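Local coordinates for Gp15 protein (Listeria phage PSA, PDB 6R5W) that probably recognises the Listeria cell surface as the phage's trimeric receptor binding protein, here its C-terminal part with helical stem and beta-rich head, at residues 126-139 with 150-164. Sequence-based numbering, arbitrary orientation.
Sequences AAQQSTAASNQANI and VGVGSVDVNTGLDGI. With CD (cadmium ion), chain E.
The side-chain amide of Gln128 is gripped by the connection between strand 146-152 and strand 159-167, which belong to different beta-sheets of the head domain. With CG anti to the carbonyl carbon (chi1 -62°), the extended chain reaches the loop backbone. Gln128 OE1 accepts from Ser154 N on an in-plane lone pair at 3.1 Å, while Gln128 NE2 donates to Ser154 O (3.0 Å, nearly straight at 170°) and to Thr159 OG1. Glutamine suits this buried place, since one flat group offers donor and acceptor together and three bonds fix its rotation. Thr159 divides its branches: OG1 serves the amide, whereas Thr159 CG2 lies 3.9 Å from Ala137 CB and meets Ile139 CD1 tip to tip, in an apolar layer continued by Leu161 and Ile164. Beside it the hairpin strands 136-139 and 150-152 run antiparallel, and a classic beta bulge lets Asn138 O accept from both Val150 N and Gly151 N. Gly153, lacking a side chain, lets its CA come within 4.0 Å of Asn135 CA. Gln136 turns to the trimer axis: its OE1, those of both other subunits and three waters bind cadmium, while NE2 donates to Asn138 OD1 of the second subunit.

The solvent side is looser. Asn158 ND2 reaches partly exposed Gln129 OE1 from above the carbonyl plane, at 3.1 Å and only 149°; beyond lies the turn with exposed Asp156. The inner grip thus comes from a neutral amide, whose bonds would probably change little with pH.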
loop_
_atom_site.group_PDB
_atom_site.type_symbol
_atom_site.label_atom_id
_atom_site.label_comp_id
_atom_site.label_asym_id
_atom_site.label_seq_id
_atom_site.Cartn_x
_atom_site.Cartn_y
_atom_site.Cartn_z
ATOM N N ALA A 126 20.130 -0.669 -18.639
ATOM C CA ALA A 126 19.114 -1.539 -19.248
ATOM C C ALA A 126 19.825 -2.676 -19.992
ATOM O O ALA A 126 20.955 -2.531 -20.545
ATOM C CB ALA A 126 18.231 -0.800 -20.210
ATOM N N ALA A 127 19.182 -3.832 -20.024
ATOM C CA ALA A 127 19.700 -4.900 -20.855
ATOM C C ALA A 127 19.311 -4.704 -22.315
ATOM O O ALA A 127 18.235 -4.211 -22.637
ATOM C CB ALA A 127 19.183 -6.285 -20.377
ATOM N N GLN A 128 20.175 -5.182 -23.213
ATOM C CA GLN A 128 19.760 -5.421 -24.583
ATOM C C GLN A 128 19.474 -6.920 -24.734
ATOM O O GLN A 128 19.879 -7.755 -23.909
ATOM C CB GLN A 128 20.826 -4.968 -25.600
ATOM C CG GLN A 128 21.108 -3.494 -25.535
ATOM C CD GLN A 128 21.896 -3.014 -26.823
ATOM O OE1 GLN A 128 23.135 -3.161 -26.879
ATOM N NE2 GLN A 128 21.180 -2.538 -27.787
ATOM N N GLN A 129 18.773 -7.226 -25.806
ATOM C CA GLN A 129 18.319 -8.582 -26.102
ATOM C C GLN A 129 19.424 -9.412 -26.737
ATOM O O GLN A 129 19.414 -9.708 -27.928
ATOM C CB GLN A 129 17.100 -8.438 -26.967
ATOM C CG GLN A 129 16.375 -9.812 -27.290
ATOM C CD GLN A 129 15.182 -9.657 -28.161
ATOM O OE1 GLN A 129 14.423 -8.712 -28.077
ATOM N NE2 GLN A 129 15.060 -10.576 -29.131
ATOM N N SER A 130 20.406 -9.780 -25.916
ATOM C CA SER A 130 21.624 -10.372 -26.430
ATOM C C SER A 130 22.352 -11.223 -25.418
ATOM O O SER A 130 22.384 -10.927 -24.220
ATOM C CB SER A 130 22.580 -9.263 -26.954
ATOM O OG SER A 130 23.893 -9.781 -27.228
ATOM N N THR A 131 22.998 -12.276 -25.928
ATOM C CA THR A 131 23.837 -13.120 -25.105
ATOM C C THR A 131 25.186 -12.525 -24.815
ATOM O O THR A 131 25.896 -13.075 -23.984
ATOM C CB THR A 131 24.013 -14.522 -25.757
ATOM O OG1 THR A 131 24.641 -14.373 -27.032
ATOM C CG2 THR A 131 22.656 -15.161 -25.936
ATOM N N ALA A 132 25.577 -11.454 -25.502
ATOM C CA ALA A 132 26.813 -10.750 -25.188
ATOM C C ALA A 132 26.500 -9.709 -24.104
ATOM O O ALA A 132 25.714 -8.779 -24.353
ATOM C CB ALA A 132 27.392 -10.062 -26.430
ATOM N N ALA A 133 27.144 -9.849 -22.938
ATOM C CA ALA A 133 26.862 -8.952 -21.817
ATOM C C ALA A 133 27.374 -7.528 -22.032
ATOM O O ALA A 133 26.962 -6.597 -21.292
ATOM C CB ALA A 133 27.483 -9.513 -20.538
ATOM N N SER A 134 28.247 -7.314 -23.005
ATOM C CA SER A 134 28.589 -5.943 -23.383
ATOM C C SER A 134 27.457 -5.235 -24.125
ATOM O O SER A 134 27.501 -3.989 -24.295
ATOM C CB SER A 134 29.843 -5.943 -24.277
ATOM O OG SER A 134 29.585 -6.789 -25.444
ATOM N N ASN A 135 26.436 -5.945 -24.569
ATOM C CA ASN A 135 25.252 -5.330 -25.171
ATOM C C ASN A 135 24.231 -4.977 -24.083
ATOM O O ASN A 135 23.259 -5.700 -23.814
ATOM C CB ASN A 135 24.649 -6.219 -26.257
ATOM C CG ASN A 135 25.500 -6.232 -27.550
ATOM O OD1 ASN A 135 26.216 -5.277 -27.827
ATOM N ND2 ASN A 135 25.457 -7.317 -28.304
ATOM N N GLN A 136 24.436 -3.778 -23.488
ATOM C CA GLN A 136 23.548 -3.150 -22.508
ATOM C C GLN A 136 23.445 -1.691 -22.931
ATOM O O GLN A 136 24.114 -1.261 -23.885
ATOM C CB GLN A 136 24.154 -3.324 -21.108
ATOM C CG GLN A 136 24.298 -4.859 -20.814
ATOM C CD GLN A 136 24.560 -5.160 -19.373
ATOM O OE1 GLN A 136 25.364 -4.519 -18.725
ATOM N NE2 GLN A 136 23.959 -6.186 -18.859
ATOM N N ALA A 137 22.656 -0.917 -22.194
ATOM C CA ALA A 137 22.308 0.444 -22.593
ATOM C C ALA A 137 22.328 1.363 -21.381
ATOM O O ALA A 137 22.000 0.970 -20.250
ATOM C CB ALA A 137 20.975 0.478 -23.266
ATOM N N ASN A 138 22.726 2.611 -21.642
ATOM C CA ASN A 138 22.511 3.723 -20.724
ATOM C C ASN A 138 21.293 4.500 -21.223
ATOM O O ASN A 138 21.333 5.096 -22.318
ATOM C CB ASN A 138 23.736 4.649 -20.666
ATOM C CG ASN A 138 24.922 3.997 -19.998
ATOM O OD1 ASN A 138 24.799 3.158 -19.101
ATOM N ND2 ASN A 138 26.138 4.396 -20.443
ATOM N N ILE A 139 20.220 4.532 -20.424
ATOM C CA ILE A 139 18.964 5.146 -20.817
ATOM C C ILE A 139 18.693 6.316 -19.869
ATOM O O ILE A 139 18.769 6.162 -18.650
ATOM C CB ILE A 139 17.782 4.137 -20.804
ATOM C CG1 ILE A 139 18.102 2.978 -21.739
ATOM C CG2 ILE A 139 16.514 4.853 -21.153
ATOM C CD1 ILE A 139 16.900 1.967 -21.902
ATOM N N VAL A 150 20.751 6.694 -24.791
ATOM C CA VAL A 150 21.962 7.487 -24.950
ATOM C C VAL A 150 23.175 6.653 -25.281
ATOM O O VAL A 150 24.040 7.085 -26.036
ATOM C CB VAL A 150 22.191 8.295 -23.646
ATOM C CG1 VAL A 150 23.614 8.806 -23.562
ATOM C CG2 VAL A 150 21.200 9.420 -23.552
ATOM N N GLY A 151 23.273 5.436 -24.742
ATOM C CA GLY A 151 24.384 4.565 -25.099
ATOM C C GLY A 151 23.897 3.158 -25.238
ATOM O O GLY A 151 23.051 2.746 -24.441
ATOM N N VAL A 152 24.394 2.435 -26.252
ATOM C CA VAL A 152 24.013 1.033 -26.461
ATOM C C VAL A 152 25.273 0.262 -26.862
ATOM O O VAL A 152 26.175 0.766 -27.557
ATOM C CB VAL A 152 22.900 0.822 -27.499
ATOM C CG1 VAL A 152 21.582 1.364 -27.082
ATOM C CG2 VAL A 152 23.303 1.429 -28.919
ATOM N N GLY A 153 25.308 -1.009 -26.470
ATOM C CA GLY A 153 26.395 -1.868 -26.906
ATOM C C GLY A 153 26.368 -2.044 -28.416
ATOM O O GLY A 153 27.424 -2.115 -29.070
ATOM N N SER A 154 25.173 -2.160 -28.965
ATOM C CA SER A 154 24.975 -2.301 -30.405
ATOM C C SER A 154 23.672 -1.683 -30.853
ATOM O O SER A 154 22.586 -2.027 -30.330
ATOM C CB SER A 154 25.009 -3.806 -30.823
ATOM O OG SER A 154 24.449 -3.909 -32.136
ATOM N N VAL A 155 23.744 -0.805 -31.876
ATOM C CA VAL A 155 22.523 -0.182 -32.370
ATOM C C VAL A 155 21.586 -1.157 -33.076
ATOM O O VAL A 155 20.425 -0.811 -33.316
ATOM C CB VAL A 155 22.809 0.993 -33.323
ATOM C CG1 VAL A 155 23.697 2.031 -32.611
ATOM C CG2 VAL A 155 23.460 0.485 -34.599
ATOM N N ASP A 156 22.080 -2.340 -33.417
ATOM C CA ASP A 156 21.285 -3.317 -34.155
ATOM C C ASP A 156 20.621 -4.370 -33.266
ATOM O O ASP A 156 19.983 -5.280 -33.790
ATOM C CB ASP A 156 22.166 -4.053 -35.158
ATOM C CG ASP A 156 22.750 -3.117 -36.180
ATOM O OD1 ASP A 156 21.982 -2.298 -36.694
ATOM O OD2 ASP A 156 23.973 -3.174 -36.404
ATOM N N VAL A 157 20.711 -4.242 -31.959
ATOM C CA VAL A 157 20.141 -5.211 -30.990
ATOM C C VAL A 157 19.019 -4.506 -30.250
ATOM O O VAL A 157 19.105 -3.299 -29.983
ATOM C CB VAL A 157 21.217 -5.724 -30.035
ATOM C CG1 VAL A 157 20.653 -6.619 -28.934
ATOM C CG2 VAL A 157 22.277 -6.505 -30.850
ATOM N N ASN A 158 17.934 -5.229 -29.977
ATOM C CA ASN A 158 16.811 -4.590 -29.344
ATOM C C ASN A 158 17.208 -4.194 -27.913
ATOM O O ASN A 158 18.126 -4.774 -27.314
ATOM C CB ASN A 158 15.579 -5.533 -29.262
ATOM C CG ASN A 158 15.020 -5.936 -30.634
ATOM O OD1 ASN A 158 15.358 -5.357 -31.653
ATOM N ND2 ASN A 158 14.115 -6.928 -30.634
ATOM N N THR A 159 16.500 -3.214 -27.370
ATOM C CA THR A 159 16.800 -2.659 -26.050
ATOM C C THR A 159 15.583 -2.769 -25.122
ATOM O O THR A 159 14.459 -2.358 -25.472
ATOM C CB THR A 159 17.257 -1.197 -26.195
ATOM O OG1 THR A 159 18.506 -1.193 -26.917
ATOM C CG2 THR A 159 17.542 -0.599 -24.855
ATOM N N GLY A 160 15.800 -3.314 -23.914
ATOM C CA GLY A 160 14.694 -3.472 -22.986
ATOM C C GLY A 160 14.372 -2.236 -22.161
ATOM O O GLY A 160 15.266 -1.462 -21.818
ATOM N N LEU A 161 13.091 -2.050 -21.848
ATOM C CA LEU A 161 12.634 -0.939 -21.001
ATOM C C LEU A 161 12.141 -1.403 -19.622
ATOM O O LEU A 161 11.676 -0.574 -18.824
ATOM C CB LEU A 161 11.507 -0.172 -21.667
ATOM C CG LEU A 161 11.747 0.398 -23.061
ATOM C CD1 LEU A 161 10.576 1.203 -23.469
ATOM C CD2 LEU A 161 13.028 1.211 -23.086
ATOM N N ASP A 162 12.229 -2.712 -19.326
ATOM C CA ASP A 162 11.608 -3.291 -18.143
ATOM C C ASP A 162 12.240 -2.861 -16.824
ATOM O O ASP A 162 11.650 -3.140 -15.785
ATOM C CB ASP A 162 11.653 -4.841 -18.272
ATOM C CG ASP A 162 10.956 -5.315 -19.507
ATOM O OD1 ASP A 162 9.751 -5.040 -19.578
ATOM O OD2 ASP A 162 11.595 -5.936 -20.434
ATOM N N GLY A 163 13.400 -2.205 -16.812
ATOM C CA GLY A 163 14.002 -1.724 -15.595
ATOM C C GLY A 163 13.722 -0.276 -15.234
ATOM O O GLY A 163 14.207 0.235 -14.224
ATOM N N ILE A 164 12.910 0.419 -15.987
ATOM C CA ILE A 164 12.648 1.829 -15.736
ATOM C C ILE A 164 11.476 1.920 -14.755
ATOM O O ILE A 164 10.310 1.706 -15.125
ATOM C CB ILE A 164 12.352 2.561 -17.052
ATOM C CG1 ILE A 164 13.552 2.440 -18.005
ATOM C CG2 ILE A 164 12.076 4.057 -16.708
ATOM C CD1 ILE A 164 13.222 2.931 -19.335
HETATM CD CD CD E . 27.293 -3.253 -18.718
HETATM O O HOH W 1 28.376 -5.225 -19.368
HETATM O O HOH W 2 27.680 -2.470 -21.112
HETATM O O HOH W 3 29.552 -2.452 -18.373
#